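Local atomic coordinates of phage terminase large subunit (Thermus phage P7426, PDB entry 7KS4), a protein that probably acts as the ATP-driven motor that translocates viral DNA into empty capsids and as the nuclease that cuts the genome, its ATPase domain being the part in this chain. Residues A[231-234]-A[235-239]; A[207-210]-A[211-214]. One frame throughout, in Å; residues are numbered along the deposited sequence. Where two conformers were deposited one is given.

In the fold
In this ATPase domain, whose core is a mixed sheet of the P-loop type, the chain leaves helix 190-197 and enters a long loop that leads to strand 219-224, an outermost strand of the sheet. Contact 2 (207-210 with 211-214) bends that loop through two successive turns. The chain then runs through strand 219-224 and helix 226-229 before contact 1 (231-234 with 235-239) starts helix 234-239. The two are local and in series, neither nested nor crossed; their centres lie about 27 Å apart. Contact 2 rests on helix 190-197, whereas contact 1 joins helices 226-229 and 234-239 to the nucleotide-binding residue Q45.

Contact 1 of 2, residues A[231-234]-A[235-239]; sequences PERR and EWYME
The guanidinium group of R234 has one face occupied by the methyl of M238, while a water lies in plane at its edge. M238 CE stands 3.2 Å from R234 NH2, offset toward the rim of the group. At R233 the partner comes instead to the guanidinium edge: the Y237 hydroxyl lies in plane there, though the ring itself is turned 69° from the guanidinium. The aliphatic part of R233 makes the closer contact, its CB lying 3.5 Å from Y237 CE2. With R233 CG beside its backbone N (chi1 -62°) and the chain extended to NE, the arginine passes obliquely across the ring's hydroxyl end, CB near CE2 and CD near OH, and its NH1 goes on to a hydrogen bond with Q45 OE1.

The backbone of these pairs is the first turn of helix 234-239, following a 3-10 segment. Y237 N donates to R233 O at 2.9 Å in a nearly straight bond (172°), and M238 N donates to R234 O at 2.9 Å. One water bridges E232 O and W236 N, so a solvent molecule serves a backbone N-H at the helix start. W227 adds a cation-pi contact to R234 and also touches M238.

Chemically, R234 is held by carbon and aromatic surface, with a water that bonds weakly to its NH1 and donates to E235 OE1, whereas R233, lying against the buried Y237, ties this helix start by its hydrogen bond to Q45, a residue that binds ADP.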
loop_
_atom_site.group_PDB
_atom_site.type_symbol
_atom_site.label_atom_id
_atom_site.label_comp_id
_atom_site.label_asym_id
_atom_site.label_seq_id
_atom_site.Cartn_x
_atom_site.Cartn_y
_atom_site.Cartn_z
ATOM N N PRO A 231 -8.697 -3.978 -19.781
ATOM C CA PRO A 231 -8.630 -3.769 -21.237
ATOM C C PRO A 231 -9.988 -3.528 -21.870
ATOM O O PRO A 231 -10.079 -2.823 -22.883
ATOM C CB PRO A 231 -7.998 -5.071 -21.757
ATOM C CG PRO A 231 -7.519 -5.818 -20.546
ATOM C CD PRO A 231 -8.343 -5.355 -19.400
ATOM N N GLU A 232 -11.053 -4.107 -21.315
ATOM C CA GLU A 232 -12.376 -3.922 -21.890
ATOM C C GLU A 232 -12.911 -2.509 -21.676
ATOM O O GLU A 232 -13.911 -2.145 -22.301
ATOM C CB GLU A 232 -13.350 -4.950 -21.303
ATOM C CG GLU A 232 -13.743 -4.725 -19.834
ATOM C CD GLU A 232 -12.831 -5.413 -18.823
ATOM O OE1 GLU A 232 -11.618 -5.584 -19.092
ATOM O OE2 GLU A 232 -13.344 -5.771 -17.741
ATOM N N ARG A 233 -12.277 -1.725 -20.804
ATOM C CA ARG A 233 -12.652 -0.340 -20.551
ATOM C C ARG A 233 -11.802 0.648 -21.330
ATOM O O ARG A 233 -12.002 1.860 -21.193
ATOM C CB ARG A 233 -12.532 -0.020 -19.058
ATOM C CG ARG A 233 -13.445 -0.831 -18.162
ATOM C CD ARG A 233 -13.214 -0.494 -16.690
ATOM N NE ARG A 233 -13.897 -1.426 -15.796
ATOM C CZ ARG A 233 -13.676 -1.512 -14.488
ATOM N NH1 ARG A 233 -12.786 -0.722 -13.906
ATOM N NH2 ARG A 233 -14.343 -2.394 -13.758
ATOM N N ARG A 234 -10.837 0.169 -22.116
ATOM C CA ARG A 234 -9.918 1.082 -22.785
ATOM C C ARG A 234 -10.676 2.102 -23.623
ATOM O O ARG A 234 -10.392 3.304 -23.564
ATOM C CB ARG A 234 -8.932 0.301 -23.655
ATOM C CG ARG A 234 -7.811 1.163 -24.195
ATOM C CD ARG A 234 -6.861 0.392 -25.101
ATOM N NE ARG A 234 -5.621 1.134 -25.302
ATOM C CZ ARG A 234 -5.468 2.127 -26.172
ATOM N NH1 ARG A 234 -6.477 2.513 -26.950
ATOM N NH2 ARG A 234 -4.295 2.740 -26.267
ATOM N N GLU A 235 -11.644 1.644 -24.422
ATOM C CA GLU A 235 -12.353 2.577 -25.294
ATOM C C GLU A 235 -13.121 3.611 -24.477
ATOM O O GLU A 235 -13.132 4.799 -24.822
ATOM C CB GLU A 235 -13.292 1.829 -26.240
ATOM C CG GLU A 235 -14.028 2.741 -27.237
ATOM C CD GLU A 235 -13.105 3.466 -28.223
ATOM O OE1 GLU A 235 -11.979 2.989 -28.466
ATOM O OE2 GLU A 235 -13.517 4.516 -28.773
ATOM N N TRP A 236 -13.748 3.191 -23.378
ATOM C CA TRP A 236 -14.443 4.154 -22.534
ATOM C C TRP A 236 -13.472 5.198 -21.986
ATOM O O TRP A 236 -13.760 6.400 -22.022
ATOM C CB TRP A 236 -15.175 3.445 -21.396
ATOM C CG TRP A 236 -15.845 4.409 -20.465
ATOM C CD1 TRP A 236 -17.032 5.062 -20.669
ATOM C CD2 TRP A 236 -15.362 4.846 -19.192
ATOM N NE1 TRP A 236 -17.315 5.876 -19.596
ATOM C CE2 TRP A 236 -16.307 5.760 -18.677
ATOM C CE3 TRP A 236 -14.225 4.552 -18.433
ATOM C CZ2 TRP A 236 -16.149 6.374 -17.436
ATOM C CZ3 TRP A 236 -14.069 5.171 -17.203
ATOM C CH2 TRP A 236 -15.031 6.063 -16.715
ATOM N N TYR A 237 -12.306 4.763 -21.488
ATOM C CA TYR A 237 -11.293 5.713 -21.027
ATOM C C TYR A 237 -10.923 6.697 -22.128
ATOM O O TYR A 237 -10.853 7.911 -21.900
ATOM C CB TYR A 237 -10.027 4.985 -20.564
ATOM C CG TYR A 237 -10.173 4.135 -19.334
ATOM C CD1 TYR A 237 -10.771 4.629 -18.188
ATOM C CD2 TYR A 237 -9.701 2.829 -19.318
ATOM C CE1 TYR A 237 -10.900 3.837 -17.055
ATOM C CE2 TYR A 237 -9.828 2.036 -18.197
ATOM C CZ TYR A 237 -10.426 2.542 -17.073
ATOM O OH TYR A 237 -10.547 1.747 -15.954
ATOM N N MET A 238 -10.653 6.184 -23.327
ATOM C CA MET A 238 -10.236 7.051 -24.423
ATOM C C MET A 238 -11.328 8.053 -24.774
ATOM O O MET A 238 -11.042 9.217 -25.076
ATOM C CB MET A 238 -9.861 6.204 -25.643
ATOM C CG MET A 238 -8.617 5.329 -25.444
ATOM S SD MET A 238 -7.168 6.318 -24.982
ATOM C CE MET A 238 -5.889 5.080 -24.782
ATOM N N GLU A 239 -12.591 7.625 -24.723
ATOM C CA GLU A 239 -13.683 8.499 -25.130
ATOM C C GLU A 239 -13.988 9.565 -24.083
ATOM O O GLU A 239 -14.652 10.558 -24.406
ATOM C CB GLU A 239 -14.919 7.652 -25.446
ATOM C CG GLU A 239 -14.720 6.792 -26.687
ATOM C CD GLU A 239 -15.955 6.008 -27.104
ATOM O OE1 GLU A 239 -17.065 6.306 -26.602
ATOM O OE2 GLU A 239 -15.805 5.098 -27.946
HETATM O O HOH W 1 -14.578 0.327 -23.308
HETATM O O HOH W 2 -9.754 1.580 -27.122
#

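Contact 2 of 2, residues A[207-210]-A[211-214]; sequences IPNS and GINQ. With SO4 (sulfate ion), chain F.
N209 and N213 send their amides to different places around one short bend. The N209 side chain, lying against Y192 and L196 of helix 190-197, meets a sulfate ion, probably from the crystallisation liquor, and ND2 donates to sulfate O4 at 2.6 Å. I212 runs up beside it: its CG1 packs 3.4 Å from N209 O, and CD1 continues to within 3.8 Å of N209 ND2. This approach follows from a chi1 of 58°, which sets CG1 of I212 between its own backbone N and carbonyl carbon. N213 comes to the same carbonyl with its CB, 3.3 Å from N209 O, and its OD1 turns back to accept a weak bond from G211 N.

The backbone here forms a type II beta turn from I207 to S210, with N209 at the positive phi such a turn requires (70°). S210 N closes the turn by donating to I207 O, and S210 OG adds a shorter bond of 2.7 Å to the same oxygen, in the carbonyl plane. K204 N also bonds to S210 OG, tying the turn to the chain before it. Directly afterwards G211, again at positive phi, bends the chain so that I212 N makes a weak bond back to N209 O.

N213 ND2 donates to Q214 O at 3.2 Å from above the carbonyl plane, and its stronger partner is W199 O, just beyond helix 190-197.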
loop_
_atom_site.group_PDB
_atom_site.type_symbol
_atom_site.label_atom_id
_atom_site.label_comp_id
_atom_site.label_asym_id
_atom_site.label_seq_id
_atom_site.Cartn_x
_atom_site.Cartn_y
_atom_site.Cartn_z
ATOM N N ILE A 207 7.174 7.673 -19.237
ATOM C CA ILE A 207 8.151 7.598 -18.150
ATOM C C ILE A 207 9.475 8.191 -18.628
ATOM O O ILE A 207 10.294 7.465 -19.210
ATOM C CB ILE A 207 8.353 6.150 -17.673
ATOM C CG1 ILE A 207 7.022 5.508 -17.260
ATOM C CG2 ILE A 207 9.331 6.115 -16.496
ATOM C CD1 ILE A 207 7.131 4.023 -16.961
ATOM N N PRO A 208 9.737 9.480 -18.405
ATOM C CA PRO A 208 11.031 10.042 -18.805
ATOM C C PRO A 208 12.185 9.274 -18.176
ATOM O O PRO A 208 12.123 8.870 -17.014
ATOM C CB PRO A 208 10.972 11.483 -18.285
ATOM C CG PRO A 208 9.531 11.800 -18.216
ATOM C CD PRO A 208 8.844 10.511 -17.851
ATOM N N ASN A 209 13.234 9.063 -18.971
ATOM C CA ASN A 209 14.465 8.400 -18.553
ATOM C C ASN A 209 14.293 6.907 -18.304
ATOM O O ASN A 209 15.231 6.261 -17.828
ATOM C CB ASN A 209 15.066 9.051 -17.300
ATOM C CG ASN A 209 15.608 10.435 -17.573
ATOM O OD1 ASN A 209 15.415 11.347 -16.632
ATOM N ND2 ASN A 209 16.186 10.680 -18.629
ATOM N N SER A 210 13.132 6.330 -18.610
ATOM C CA SER A 210 13.022 4.876 -18.605
ATOM C C SER A 210 13.903 4.282 -19.700
ATOM O O SER A 210 14.076 4.863 -20.775
ATOM C CB SER A 210 11.571 4.436 -18.808
ATOM O OG SER A 210 11.016 4.982 -19.996
ATOM N N GLY A 211 14.466 3.115 -19.419
ATOM C CA GLY A 211 15.393 2.475 -20.337
ATOM C C GLY A 211 16.850 2.816 -20.105
ATOM O O GLY A 211 17.724 1.976 -20.330
ATOM N N ILE A 212 17.131 4.040 -19.660
ATOM C CA ILE A 212 18.495 4.472 -19.383
ATOM C C ILE A 212 18.716 4.724 -17.898
ATOM O O ILE A 212 19.790 5.194 -17.508
ATOM C CB ILE A 212 18.867 5.718 -20.205
ATOM C CG1 ILE A 212 17.894 6.871 -19.926
ATOM C CG2 ILE A 212 18.905 5.374 -21.687
ATOM C CD1 ILE A 212 18.386 8.220 -20.425
ATOM N N ASN A 213 17.733 4.414 -17.058
ATOM C CA ASN A 213 17.803 4.752 -15.644
ATOM C C ASN A 213 18.579 3.705 -14.858
ATOM O O ASN A 213 18.587 2.522 -15.198
ATOM C CB ASN A 213 16.399 4.871 -15.051
ATOM C CG ASN A 213 15.624 3.564 -15.123
ATOM O OD1 ASN A 213 15.234 3.125 -16.203
ATOM N ND2 ASN A 213 15.393 2.942 -13.967
ATOM N N GLN A 214 19.239 4.159 -13.797
ATOM C CA GLN A 214 19.822 3.242 -12.832
ATOM C C GLN A 214 18.742 2.749 -11.871
ATOM O O GLN A 214 17.646 3.308 -11.791
ATOM C CB GLN A 214 20.956 3.917 -12.057
ATOM C CG GLN A 214 22.262 4.020 -12.836
ATOM C CD GLN A 214 22.886 5.398 -12.750
ATOM O OE1 GLN A 214 22.283 6.392 -13.157
ATOM N NE2 GLN A 214 24.101 5.465 -12.219
HETATM S S SO4 F . 15.533 13.365 -20.301
HETATM O O1 SO4 F . 14.555 14.379 -19.919
HETATM O O2 SO4 F . 14.851 12.094 -20.535
HETATM O O3 SO4 F . 16.220 13.773 -21.524
HETATM O O4 SO4 F . 16.509 13.198 -19.228
#